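Local atomic coordinates of hypothetical protein PA3967 (Pseudomonas aeruginosa, PDB entry 1TU9), a protein that binds heme b in a globin fold and, like other globins, probably binds oxygen, although its physiological role is unknown. Residues 4-16 / 106-120. Sequence-based numbering, arbitrary orientation. Where two conformers were deposited one is given.
Sequences NAADRVMQSYGRC and DRDCDAETRDAWRDV
Trp117 lies against Val9, Ser12 and Tyr13. Val9 CG1, anti to the backbone N (chi1 167°), sits over one face of the indole, 3.6 Å from the centroid of the six-membered ring of Trp117 and almost on its normal. The other branch, CG2, packs on Ala116 and Val120. At the indole edge, Tyr13 CD1 comes within 3.6 Å of Trp117 CH2, while the tyrosine hydroxyl bonds to the carbonyl of Arg54. In the indole plane, Trp117 NE1 gives Ser12 OG a nearly straight hydrogen bond of 2.9 Å (171°), and Ser12 OG in turn donates to Asp106 OD2 at 2.6 Å, on its anti side but tilted out of the carboxylate plane.

Arg15, bent at chi3, grips the same carboxylate: NE reaches Asp106 OD1 at 2.7 Å from above the carboxylate plane, and NH2 reaches OD2 at 3.3 Å. From the opposite face, Asp108 N also bonds to OD1, closing an Asx turn, while Asp108 OD2 lies over the Arg15 guanidinium. Hydrogen bonds from indole through Ser12 to Asp106 thus tie helix 5-17 both to helix 111-130 and to the turn before it; the buried acid is probably kept ionised by Arg15 and these donors.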
ATOM      1  N   ASN A   4       6.732 -18.540  -4.857  1.00 15.98           N
ATOM      2  CA  ASN A   4       6.987 -17.635  -3.706  1.00 13.96           C
ATOM      3  C   ASN A   4       5.952 -16.484  -3.774  1.00 11.86           C
ATOM      4  O   ASN A   4       5.648 -15.988  -4.866  1.00 10.49           O
ATOM      5  CB  ASN A   4       8.477 -17.254  -3.808  1.00 15.10           C
ATOM      6  CG  ASN A   4       8.883 -16.101  -2.956  1.00 14.90           C
ATOM      7  OD1 ASN A   4       8.420 -15.000  -3.159  1.00 13.29           O
ATOM      8  ND2 ASN A   4       9.853 -16.321  -2.065  1.00 13.70           N
ATOM      9  N   ALA A   5       5.339 -16.139  -2.637  1.00  9.88           N
ATOM     10  CA  ALA A   5       4.293 -15.102  -2.610  1.00  9.26           C
ATOM     11  C   ALA A   5       4.831 -13.751  -3.055  1.00  8.33           C
ATOM     12  O   ALA A   5       4.156 -13.019  -3.778  1.00  7.47           O
ATOM     13  CB  ALA A   5       3.684 -14.990  -1.209  1.00  8.91           C
ATOM     14  N   ALA A   6       6.034 -13.407  -2.614  1.00  7.65           N
ATOM     15  CA  ALA A   6       6.653 -12.157  -3.037  1.00  8.08           C
ATOM     16  C   ALA A   6       6.875 -12.146  -4.546  1.00  7.84           C
ATOM     17  O   ALA A   6       6.662 -11.123  -5.186  1.00  7.66           O
ATOM     18  CB  ALA A   6       7.948 -11.905  -2.296  1.00  8.31           C
ATOM     19  N   ASP A   7       7.285 -13.272  -5.123  1.00  7.94           N
ATOM     20  CA  ASP A   7       7.451 -13.341  -6.582  1.00  8.29           C
ATOM     21  C   ASP A   7       6.116 -13.119  -7.294  1.00  7.83           C
ATOM     22  O   ASP A   7       6.052 -12.423  -8.302  1.00  7.95           O
ATOM     23  CB  ASP A   7       7.987 -14.711  -7.006  1.00  9.03           C
ATOM     24  CG  ASP A   7       9.449 -14.895  -6.732  1.00 11.98           C
ATOM     25  OD1 ASP A   7      10.181 -13.901  -6.585  1.00 14.30           O
ATOM     26  OD2 ASP A   7       9.950 -16.036  -6.690  1.00 16.99           O
ATOM     27  N   ARG A   8       5.046 -13.716  -6.794  1.00  7.74           N
ATOM     28  CA  ARG A   8       3.726 -13.547  -7.386  1.00  8.89           C
ATOM     29  C   ARG A   8       3.331 -12.070  -7.356  1.00  6.61           C
ATOM     30  O   ARG A   8       2.809 -11.529  -8.339  1.00  6.48           O
ATOM     31  CB  ARG A   8       2.678 -14.368  -6.629  1.00  9.59           C
ATOM     32  CG  ARG A   8       2.959 -15.833  -6.454  1.00 15.62           C
ATOM     33  CD  ARG A   8       1.787 -16.591  -5.918  1.00 17.40           C
ATOM     34  NE  ARG A   8       0.858 -16.677  -7.017  1.00 20.32           N
ATOM     35  CZ  ARG A   8       0.598 -17.749  -7.753  1.00 21.91           C
ATOM     36  NH1 ARG A   8       1.089 -18.949  -7.460  1.00 20.82           N
ATOM     37  NH2 ARG A   8      -0.227 -17.610  -8.771  1.00 22.18           N
ATOM     38  N   VAL A   9       3.569 -11.421  -6.226  1.00  5.98           N
ATOM     39  CA  VAL A   9       3.278 -10.004  -6.115  1.00  6.17           C
ATOM     40  C   VAL A   9       4.153  -9.180  -7.067  1.00  5.65           C
ATOM     41  O   VAL A   9       3.656  -8.264  -7.711  1.00  6.17           O
ATOM     42  CB  VAL A   9       3.426  -9.540  -4.662  1.00  5.82           C
ATOM     43  CG1 VAL A   9       3.437  -8.023  -4.549  1.00  6.70           C
ATOM     44  CG2 VAL A   9       2.304 -10.129  -3.813  1.00  6.93           C
ATOM     45  N   MET A  10       5.439  -9.486  -7.174  1.00  5.80           N
ATOM     46  CA  MET A  10       6.294  -8.730  -8.084  1.00  6.41           C
ATOM     47  C   MET A  10       5.799  -8.862  -9.524  1.00  6.02           C
ATOM     48  O   MET A  10       5.779  -7.884 -10.263  1.00  6.76           O
ATOM     49  CB  MET A  10       7.754  -9.172  -7.981  1.00  6.25           C
ATOM     50  CG  MET A  10       8.403  -8.726  -6.696  1.00  7.24           C
ATOM     51  SD  MET A  10      10.166  -8.947  -6.623  1.00  8.56           S
ATOM     52  CE  MET A  10      10.315 -10.730  -6.528  1.00 10.64           C
ATOM     53  N   GLN A  11       5.402 -10.061  -9.935  1.00  6.32           N
ATOM     54  CA  GLN A  11       4.926 -10.264 -11.303  1.00  7.22           C
ATOM     55  C   GLN A  11       3.669  -9.442 -11.540  1.00  6.86           C
ATOM     56  O   GLN A  11       3.535  -8.748 -12.551  1.00  6.90           O
ATOM     57  CB  GLN A  11       4.646 -11.741 -11.535  1.00  7.71           C
ATOM     58  CG  GLN A  11       5.907 -12.612 -11.533  1.00  9.55           C
ATOM     59  CD  GLN A  11       5.618 -14.089 -11.549  1.00 12.11           C
ATOM     60  OE1 GLN A  11       4.538 -14.505 -11.972  1.00 18.02           O
ATOM     61  NE2 GLN A  11       6.577 -14.891 -11.103  1.00 13.35           N
ATOM     62  N   SER A  12       2.759  -9.490 -10.580  1.00  6.52           N
ATOM     63  CA  SER A  12       1.516  -8.728 -10.655  1.00  6.44           C
ATOM     64  C   SER A  12       1.772  -7.221 -10.653  1.00  6.03           C
ATOM     65  O   SER A  12       1.191  -6.480 -11.457  1.00  6.19           O
ATOM     66  CB  SER A  12       0.605  -9.125  -9.504  1.00  6.52           C
ATOM     67  OG  SER A  12      -0.544  -8.307  -9.441  1.00  6.38           O
ATOM     68  N   TYR A  13       2.662  -6.764  -9.790  1.00  5.71           N
ATOM     69  CA  TYR A  13       2.948  -5.344  -9.679  1.00  6.03           C
ATOM     70  C   TYR A  13       3.593  -4.818 -10.959  1.00  6.25           C
ATOM     71  O   TYR A  13       3.364  -3.687 -11.338  1.00  6.45           O
ATOM     72  CB  TYR A  13       3.853  -5.089  -8.493  1.00  6.02           C
ATOM     73  CG  TYR A  13       4.015  -3.637  -8.082  1.00  5.87           C
ATOM     74  CD1 TYR A  13       2.914  -2.811  -7.895  1.00  6.73           C
ATOM     75  CD2 TYR A  13       5.271  -3.122  -7.803  1.00  7.94           C
ATOM     76  CE1 TYR A  13       3.069  -1.506  -7.456  1.00  7.20           C
ATOM     77  CE2 TYR A  13       5.435  -1.811  -7.365  1.00  7.30           C
ATOM     78  CZ  TYR A  13       4.325  -1.011  -7.195  1.00  7.59           C
ATOM     79  OH  TYR A  13       4.430   0.288  -6.732  1.00  8.71           O
ATOM     80  N   GLY A  14       4.393  -5.634 -11.640  1.00  6.57           N
ATOM     81  CA  GLY A  14       4.938  -5.238 -12.922  1.00  6.78           C
ATOM     82  C   GLY A  14       3.853  -4.982 -13.935  1.00  6.93           C
ATOM     83  O   GLY A  14       3.889  -3.974 -14.648  1.00  7.54           O
ATOM     84  N   ARG A  15       2.872  -5.872 -14.006  1.00  6.66           N
ATOM     85  CA  ARG A  15       1.729  -5.661 -14.883  1.00  7.63           C
ATOM     86  C   ARG A  15       0.924  -4.427 -14.460  1.00  6.78           C
ATOM     87  O   ARG A  15       0.457  -3.691 -15.311  1.00  7.99           O
ATOM     88  CB  ARG A  15       0.837  -6.896 -14.950  1.00  7.85           C
ATOM     89  CG  ARG A  15       1.501  -8.089 -15.621  1.00  8.43           C
ATOM     90  CD  ARG A  15       0.596  -9.290 -15.814  1.00  9.80           C
ATOM     91  NE  ARG A  15       0.198  -9.911 -14.562  1.00  9.69           N
ATOM     92  CZ  ARG A  15       0.832 -10.900 -13.947  1.00 11.98           C
ATOM     93  NH1 ARG A  15       1.962 -11.398 -14.412  1.00 14.25           N
ATOM     94  NH2 ARG A  15       0.334 -11.355 -12.815  1.00 13.12           N
ATOM     95  N   CYS A  16       0.779  -4.185 -13.161  1.00  6.52           N
ATOM     96  CA  CYS A  16       0.029  -3.030 -12.686  1.00  6.84           C
ATOM     97  C   CYS A  16       0.713  -1.722 -13.063  1.00  6.84           C
ATOM     98  O   CYS A  16       0.065  -0.789 -13.544  1.00  7.51           O
ATOM     99  CB  CYS A  16      -0.152  -3.079 -11.172  1.00  6.68           C
ATOM    100  SG  CYS A  16      -1.303  -4.335 -10.578  1.00  7.64           S
ATOM    101  N   ASP A 106      -4.330  -5.690 -13.452  1.00  8.01           N
ATOM    102  CA  ASP A 106      -3.545  -6.887 -13.690  1.00  8.07           C
ATOM    103  C   ASP A 106      -4.458  -7.869 -14.406  1.00  8.51           C
ATOM    104  O   ASP A 106      -5.338  -8.482 -13.790  1.00  8.90           O
ATOM    105  CB  ASP A 106      -3.067  -7.456 -12.355  1.00  7.28           C
ATOM    106  CG  ASP A 106      -2.348  -8.762 -12.501  1.00  7.15           C
ATOM    107  OD1 ASP A 106      -2.259  -9.291 -13.647  1.00  7.74           O
ATOM    108  OD2 ASP A 106      -1.871  -9.324 -11.491  1.00  8.00           O
ATOM    109  N   ARG A 107      -4.242  -8.036 -15.711  1.00  9.64           N
ATOM    110  CA  ARG A 107      -5.103  -8.895 -16.520  1.00 11.87           C
ATOM    111  C   ARG A 107      -5.087 -10.358 -16.091  1.00 11.37           C
ATOM    112  O   ARG A 107      -5.991 -11.100 -16.453  1.00 12.55           O
ATOM    113  CB  ARG A 107      -4.704  -8.815 -18.001  1.00 12.67           C
ATOM    114  CG  ARG A 107      -3.343  -9.407 -18.305  1.00 16.03           C
ATOM    115  CD  ARG A 107      -2.967  -9.356 -19.773  1.00 19.21           C
ATOM    116  NE  ARG A 107      -2.360  -8.076 -20.122  1.00 25.08           N
ATOM    117  CZ  ARG A 107      -1.077  -7.759 -19.941  1.00 29.91           C
ATOM    118  NH1 ARG A 107      -0.220  -8.625 -19.411  1.00 31.39           N
ATOM    119  NH2 ARG A 107      -0.650  -6.556 -20.300  1.00 25.87           N
ATOM    120  N   ASP A 108      -4.047 -10.772 -15.374  1.00 10.55           N
ATOM    121  CA  ASP A 108      -3.903 -12.153 -14.901  1.00 11.24           C
ATOM    122  C   ASP A 108      -4.318 -12.338 -13.442  1.00 11.11           C
ATOM    123  O   ASP A 108      -4.132 -13.415 -12.884  1.00 12.06           O
ATOM    124  CB  ASP A 108      -2.455 -12.610 -15.061  1.00 11.62           C
ATOM    125  CG  ASP A 108      -2.001 -12.620 -16.491  1.00 14.32           C
ATOM    126  OD1 ASP A 108      -2.836 -12.839 -17.402  1.00 15.72           O
ATOM    127  OD2 ASP A 108      -0.810 -12.430 -16.784  1.00 17.56           O
ATOM    128  N   CYS A 109      -4.878 -11.300 -12.825  1.00 10.88           N
ATOM    129  CA  CYS A 109      -5.287 -11.367 -11.427  1.00 11.01           C
ATOM    130  C   CYS A 109      -6.275 -12.505 -11.204  1.00 11.02           C
ATOM    131  O   CYS A 109      -7.242 -12.661 -11.953  1.00 12.00           O
ATOM    132  CB  CYS A 109      -5.928 -10.056 -10.984  1.00 11.57           C
ATOM    133  SG  CYS A 109      -6.148  -9.958  -9.198  1.00 12.53           S
ATOM    134  N   ASP A 110      -5.986 -13.316 -10.193  1.00 10.83           N
ATOM    135  CA  ASP A 110      -6.862 -14.401  -9.769  1.00 10.33           C
ATOM    136  C   ASP A 110      -6.794 -14.516  -8.253  1.00  9.47           C
ATOM    137  O   ASP A 110      -6.168 -13.686  -7.591  1.00  8.92           O
ATOM    138  CB  ASP A 110      -6.510 -15.710 -10.496  1.00 10.78           C
ATOM    139  CG  ASP A 110      -5.092 -16.181 -10.262  1.00 12.69           C
ATOM    140  OD1 ASP A 110      -4.424 -15.761  -9.297  1.00 13.53           O
ATOM    141  OD2 ASP A 110      -4.564 -17.026 -11.020  1.00 16.89           O
ATOM    142  N   ALA A 111      -7.465 -15.520  -7.693  1.00  8.87           N
ATOM    143  CA  ALA A 111      -7.489 -15.671  -6.240  1.00  8.32           C
ATOM    144  C   ALA A 111      -6.094 -15.802  -5.656  1.00  8.24           C
ATOM    145  O   ALA A 111      -5.817 -15.240  -4.619  1.00  7.95           O
ATOM    146  CB  ALA A 111      -8.349 -16.848  -5.832  1.00  9.13           C
ATOM    147  N   GLU A 112      -5.224 -16.560  -6.305  1.00  7.98           N
ATOM    148  CA  GLU A 112      -3.862 -16.715  -5.830  1.00  8.26           C
ATOM    149  C   GLU A 112      -3.128 -15.374  -5.783  1.00  7.84           C
ATOM    150  O   GLU A 112      -2.420 -15.089  -4.828  1.00  7.64           O
ATOM    151  CB  GLU A 112      -3.105 -17.702  -6.710  1.00  9.33           C
ATOM    152  CG  GLU A 112      -3.568 -19.141  -6.528  1.00 13.12           C
ATOM    153  CD  GLU A 112      -2.950 -19.843  -5.330  1.00 17.66           C
ATOM    154  OE1 GLU A 112      -3.346 -20.997  -5.079  1.00 20.76           O
ATOM    155  OE2 GLU A 112      -2.082 -19.264  -4.628  1.00 20.87           O
ATOM    156  N   THR A 113      -3.312 -14.547  -6.806  1.00  7.59           N
ATOM    157  CA  THR A 113      -2.662 -13.233  -6.859  1.00  8.00           C
ATOM    158  C   THR A 113      -3.150 -12.374  -5.707  1.00  7.44           C
ATOM    159  O   THR A 113      -2.363 -11.718  -5.025  1.00  7.36           O
ATOM    160  CB  THR A 113      -3.024 -12.519  -8.167  1.00  8.26           C
ATOM    161  OG1 THR A 113      -2.798 -13.385  -9.281  1.00 12.61           O
ATOM    162  CG2 THR A 113      -2.159 -11.296  -8.407  1.00  9.61           C
ATOM    163  N   ARG A 114      -4.462 -12.347  -5.508  1.00  8.09           N
ATOM    164  CA  ARG A 114      -5.046 -11.494  -4.480  1.00  9.14           C
ATOM    165  C   ARG A 114      -4.574 -11.910  -3.100  1.00  8.43           C
ATOM    166  O   ARG A 114      -4.231 -11.084  -2.269  1.00  7.70           O
ATOM    167  CB  ARG A 114      -6.574 -11.490  -4.603  1.00  9.96           C
ATOM    168  CG  ARG A 114      -6.982 -10.676  -5.822  1.00 13.01           C
ATOM    169  CD  ARG A 114      -8.411 -10.304  -5.963  1.00 16.85           C
ATOM    170  NE  ARG A 114      -9.146 -11.415  -6.512  1.00 19.74           N
ATOM    171  CZ  ARG A 114      -9.915 -12.215  -5.815  1.00 21.49           C
ATOM    172  NH1 ARG A 114     -10.100 -12.001  -4.518  1.00 21.79           N
ATOM    173  NH2 ARG A 114     -10.529 -13.216  -6.430  1.00 21.87           N
ATOM    174  N   ASP A 115      -4.523 -13.212  -2.832  0.50  8.30           N
ATOM    175  CA  ASP A 115      -4.052 -13.692  -1.523  0.50  8.63           C
ATOM    176  C   ASP A 115      -2.573 -13.417  -1.312  0.50  7.69           C
ATOM    177  O   ASP A 115      -2.122 -13.171  -0.189  0.50  7.26           O
ATOM    178  CB  ASP A 115      -4.324 -15.189  -1.351  0.50  9.51           C
ATOM    179  CG  ASP A 115      -5.631 -15.464  -0.667  0.50 11.93           C
ATOM    180  OD1 ASP A 115      -6.065 -16.629  -0.663  0.50 15.25           O
ATOM    181  OD2 ASP A 115      -6.305 -14.584  -0.106  0.50 15.60           O
ATOM    182  N   ALA A 116      -1.797 -13.476  -2.382  1.00  7.17           N
ATOM    183  CA  ALA A 116      -0.389 -13.135  -2.272  1.00  7.13           C
ATOM    184  C   ALA A 116      -0.212 -11.656  -1.921  1.00  6.37           C
ATOM    185  O   ALA A 116       0.596 -11.313  -1.071  1.00  6.74           O
ATOM    186  CB  ALA A 116       0.355 -13.489  -3.554  1.00  6.91           C
ATOM    187  N   TRP A 117      -0.987 -10.783  -2.553  1.00  6.40           N
ATOM    188  CA  TRP A 117      -0.939  -9.365  -2.205  1.00  6.46           C
ATOM    189  C   TRP A 117      -1.308  -9.149  -0.741  1.00  6.53           C
ATOM    190  O   TRP A 117      -0.639  -8.406  -0.034  1.00  6.72           O
ATOM    191  CB  TRP A 117      -1.878  -8.546  -3.093  1.00  6.24           C
ATOM    192  CG  TRP A 117      -1.286  -8.108  -4.395  1.00  5.91           C
ATOM    193  CD1 TRP A 117      -1.496  -8.645  -5.628  1.00  6.40           C
ATOM    194  CD2 TRP A 117      -0.382  -7.020  -4.584  1.00  5.77           C
ATOM    195  NE1 TRP A 117      -0.781  -7.947  -6.571  1.00  6.32           N
ATOM    196  CE2 TRP A 117      -0.090  -6.940  -5.953  1.00  6.10           C
ATOM    197  CE3 TRP A 117       0.202  -6.084  -3.724  1.00  6.61           C
ATOM    198  CZ2 TRP A 117       0.742  -5.963  -6.482  1.00  6.68           C
ATOM    199  CZ3 TRP A 117       1.043  -5.130  -4.241  1.00  6.43           C
ATOM    200  CH2 TRP A 117       1.299  -5.070  -5.616  1.00  6.96           C
ATOM    201  N   ARG A 118      -2.377  -9.776  -0.284  1.00  6.92           N
ATOM    202  CA  ARG A 118      -2.808  -9.591   1.101  1.00  8.20           C
ATOM    203  C   ARG A 118      -1.758 -10.074   2.088  1.00  8.68           C
ATOM    204  O   ARG A 118      -1.494  -9.423   3.097  1.00  8.55           O
ATOM    205  CB  ARG A 118      -4.185 -10.230   1.325  1.00  9.32           C
ATOM    206  CG  ARG A 118      -5.280  -9.393   0.667  1.00 11.37           C
ATOM    207  CD  ARG A 118      -6.712  -9.756   1.022  1.00 12.65           C
ATOM    208  NE  ARG A 118      -7.657  -8.783   0.478  1.00 14.37           N
ATOM    209  CZ  ARG A 118      -8.008  -7.639   1.076  1.00 16.06           C
ATOM    210  NH1 ARG A 118      -7.530  -7.307   2.272  1.00 16.27           N
ATOM    211  NH2 ARG A 118      -8.853  -6.822   0.467  1.00 16.84           N
ATOM    212  N   ASP A 119      -1.128 -11.198   1.779  1.00  8.52           N
ATOM    213  CA  ASP A 119      -0.100 -11.790   2.637  1.00  8.72           C
ATOM    214  C   ASP A 119       1.155 -10.920   2.652  1.00  8.38           C
ATOM    215  O   ASP A 119       1.651 -10.533   3.719  1.00  9.73           O
ATOM    216  CB  ASP A 119       0.164 -13.202   2.102  1.00  9.16           C
ATOM    217  CG  ASP A 119       1.155 -13.996   2.895  1.00 10.73           C
ATOM    218  OD1 ASP A 119       1.865 -13.481   3.797  1.00 13.52           O
ATOM    219  OD2 ASP A 119       1.308 -15.192   2.595  1.00 12.27           O
ATOM    220  N   VAL A 120       1.650 -10.581   1.466  1.00  8.42           N
ATOM    221  CA  VAL A 120       2.887  -9.831   1.341  1.00  8.04           C
ATOM    222  C   VAL A 120       2.734  -8.409   1.894  1.00  8.02           C
ATOM    223  O   VAL A 120       3.586  -7.933   2.634  1.00  8.60           O
ATOM    224  CB  VAL A 120       3.406  -9.833  -0.117  1.00  8.14           C
ATOM    225  CG1 VAL A 120       4.546  -8.843  -0.316  1.00  8.94           C
ATOM    226  CG2 VAL A 120       3.828 -11.251  -0.506  1.00  8.43           C
TER
HETATM  227  O   HOH W   1      -0.638 -14.579 -10.012  1.00 22.70           O
HETATM  228  O   HOH W   2      -2.326 -18.731 -10.396  1.00 31.90           O
HETATM  229  O   HOH W   3      -1.456 -11.999 -11.279  1.00 24.70           O